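Local coordinates for protein xyloglucan-specific endo-beta-1,4-glucanase (Uncultured bacterium, PDB 4W87) that probably hydrolyses internal beta-1,4-glucan linkages in the backbone of xyloglucan, as a TIM-barrel enzyme of glycosyl hydrolase family 5, at residues A219-T224 / V268-G273. The protein carries 1 engineered substitution. Residues are numbered along the deposited sequence; the frame is centred on the assembly and turned at random.
With XYS (alpha-D-xylopyranose), chain C.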
loop_
_atom_site.group_PDB
_atom_site.type_symbol
_atom_site.label_atom_id
_atom_site.label_comp_id
_atom_site.label_asym_id
_atom_site.label_seq_id
_atom_site.Cartn_x
_atom_site.Cartn_y
_atom_site.Cartn_z
ATOM N N ALA A 219 -1.696 8.709 8.943
ATOM C CA ALA A 219 -0.566 8.977 8.085
ATOM C C ALA A 219 -1.048 9.070 6.648
ATOM O O ALA A 219 -2.175 8.619 6.303
ATOM C CB ALA A 219 0.493 7.890 8.240
ATOM N N VAL A 220 -0.223 9.710 5.820
ATOM C CA VAL A 220 -0.564 9.852 4.405
ATOM C C VAL A 220 0.262 8.900 3.563
ATOM O O VAL A 220 1.511 8.904 3.617
ATOM C CB VAL A 220 -0.303 11.253 3.900
ATOM C CG1 VAL A 220 -0.585 11.351 2.400
ATOM C CG2 VAL A 220 -1.187 12.234 4.638
ATOM N N ALA A 221 -0.423 8.139 2.739
ATOM C CA ALA A 221 0.270 7.172 1.919
ATOM C C ALA A 221 0.411 7.665 0.492
ATOM O O ALA A 221 -0.446 8.344 -0.056
ATOM C CB ALA A 221 -0.408 5.843 1.918
ATOM N N LEU A 222 1.532 7.307 -0.061
ATOM C CA LEU A 222 1.859 7.541 -1.459
ATOM C C LEU A 222 2.518 6.316 -2.070
ATOM O O LEU A 222 3.174 5.551 -1.344
ATOM C CB LEU A 222 2.870 8.664 -1.470
ATOM C CG LEU A 222 2.313 10.006 -0.921
ATOM C CD1 LEU A 222 3.477 10.934 -0.823
ATOM C CD2 LEU A 222 1.219 10.622 -1.756
ATOM N N HIS A 223 2.365 6.162 -3.384
ATOM C CA HIS A 223 3.153 5.224 -4.203
ATOM C C HIS A 223 4.064 5.927 -5.197
ATOM O O HIS A 223 3.628 6.738 -6.014
ATOM C CB HIS A 223 2.245 4.329 -5.023
ATOM C CG HIS A 223 1.361 3.470 -4.188
ATOM N ND1 HIS A 223 0.311 2.735 -4.718
ATOM C CD2 HIS A 223 1.357 3.240 -2.853
ATOM C CE1 HIS A 223 -0.304 2.095 -3.738
ATOM N NE2 HIS A 223 0.314 2.382 -2.596
ATOM N N THR A 224 5.324 5.548 -5.190
ATOM C CA THR A 224 6.301 6.222 -5.982
ATOM C C THR A 224 7.204 5.187 -6.559
ATOM O O THR A 224 8.055 4.592 -5.860
ATOM C CB THR A 224 7.139 7.067 -5.058
ATOM O OG1 THR A 224 7.416 6.250 -3.927
ATOM C CG2 THR A 224 6.363 8.280 -4.602
ATOM N N VAL A 268 3.961 7.663 4.532
ATOM C CA VAL A 268 4.448 6.352 4.219
ATOM C C VAL A 268 4.267 6.075 2.735
ATOM O O VAL A 268 3.210 6.336 2.173
ATOM C CB VAL A 268 3.649 5.291 4.934
ATOM C CG1 VAL A 268 4.367 3.959 4.798
ATOM C CG2 VAL A 268 3.500 5.667 6.390
ATOM N N ILE A 269 5.303 5.502 2.152
ATOM C CA ILE A 269 5.281 5.009 0.801
ATOM C C ILE A 269 4.863 3.560 0.841
ATOM O O ILE A 269 5.689 2.700 1.107
ATOM C CB ILE A 269 6.671 5.057 0.208
ATOM C CG1 ILE A 269 7.278 6.460 0.348
ATOM C CG2 ILE A 269 6.660 4.553 -1.200
ATOM C CD1 ILE A 269 6.366 7.629 0.005
ATOM N N THR A 270 3.571 3.294 0.616
ATOM C CA THR A 270 3.062 1.967 0.837
ATOM C C THR A 270 3.271 1.023 -0.338
ATOM O O THR A 270 2.950 -0.193 -0.251
ATOM C CB THR A 270 1.590 1.980 1.275
ATOM O OG1 THR A 270 0.801 2.620 0.302
ATOM C CG2 THR A 270 1.446 2.703 2.604
ATOM N N GLU A 271 3.807 1.564 -1.430
ATOM C CA GLU A 271 4.375 0.747 -2.502
ATOM C C GLU A 271 5.503 1.481 -3.228
ATOM O O GLU A 271 5.386 2.662 -3.610
ATOM C CB GLU A 271 3.344 0.353 -3.567
ATOM C CG GLU A 271 2.174 -0.495 -3.129
ATOM C CD GLU A 271 1.209 -0.767 -4.269
ATOM O OE1 GLU A 271 1.594 -0.568 -5.443
ATOM O OE2 GLU A 271 0.067 -1.213 -4.015
ATOM N N THR A 272 6.532 0.714 -3.525
ATOM C CA THR A 272 7.546 1.135 -4.498
ATOM C C THR A 272 8.280 -0.155 -4.904
ATOM O O THR A 272 7.962 -1.245 -4.412
ATOM C CB THR A 272 8.503 2.269 -3.979
ATOM O OG1 THR A 272 9.419 2.668 -5.012
ATOM C CG2 THR A 272 9.345 1.822 -2.780
ATOM N N GLY A 273 9.194 -0.041 -5.860
ATOM C CA GLY A 273 9.933 -1.207 -6.375
ATOM C C GLY A 273 10.471 -0.998 -7.783
ATOM O O GLY A 273 10.201 0.012 -8.419
HETATM C C1 XYS C . 1.020 5.403 -8.773
HETATM C C2 XYS C . 0.393 6.796 -9.090
HETATM C C3 XYS C . 1.101 7.392 -10.302
HETATM C C4 XYS C . 2.628 7.467 -10.103
HETATM C C5 XYS C . 3.225 6.135 -9.677
HETATM O O2 XYS C . -1.036 6.913 -9.397
HETATM O O3 XYS C . 0.449 8.642 -10.554
HETATM O O4 XYS C . 3.304 7.775 -11.311
HETATM O O5 XYS C . 2.440 5.584 -8.613
#
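His223 and Glu271 leave the same side of the sheet, and their matching chi1 of -62° (CG anti to the carbonyl carbon) turns the imidazole and the extended glutamate chain alongside each other. The glutamate lies over one ring face: Glu271 CB is 3.7 Å from the centroid of the His223 ring, a CH-pi contact, and Glu271 CD is 3.3 Å from His223 CE1. With only 18° between ring and carboxylate planes, the flat groups are stacked. At the ring edge, nearly in its plane, His223 NE2 donates to Thr270 OG1 at 2.9 Å, while ND1 bonds to Glu149; two bonds thus fix the ring's rotation. Thr270 OG1 is in turn hydrogen-bonded to Glu145, linking the histidine to that acid. Replacing the histidine by an alanine is likely to cost Glu149 its bond from ND1, leave Thr270 OG1 to Glu145 and bare the side of Glu271 that the ring covers, though its carboxylate would keep Arg59 and Tyr225. Behind these side chains the parallel strands pair through Val268 N to Val220 O (2.9 Å) and Leu222 N to Val268 O (3.0 Å), then Thr224 N to Glu271 O (3.3 Å). On the other face, Leu222 CB meets Ile269 CD1 at 3.9 Å, beneath helices 246-261 and 280-295. The pair forms the sixth and seventh strands of the eight-stranded barrel, with His223 close to bound glucose; strand 193-196 adjoins 218-223, and strand 300-305 flanks 267-272.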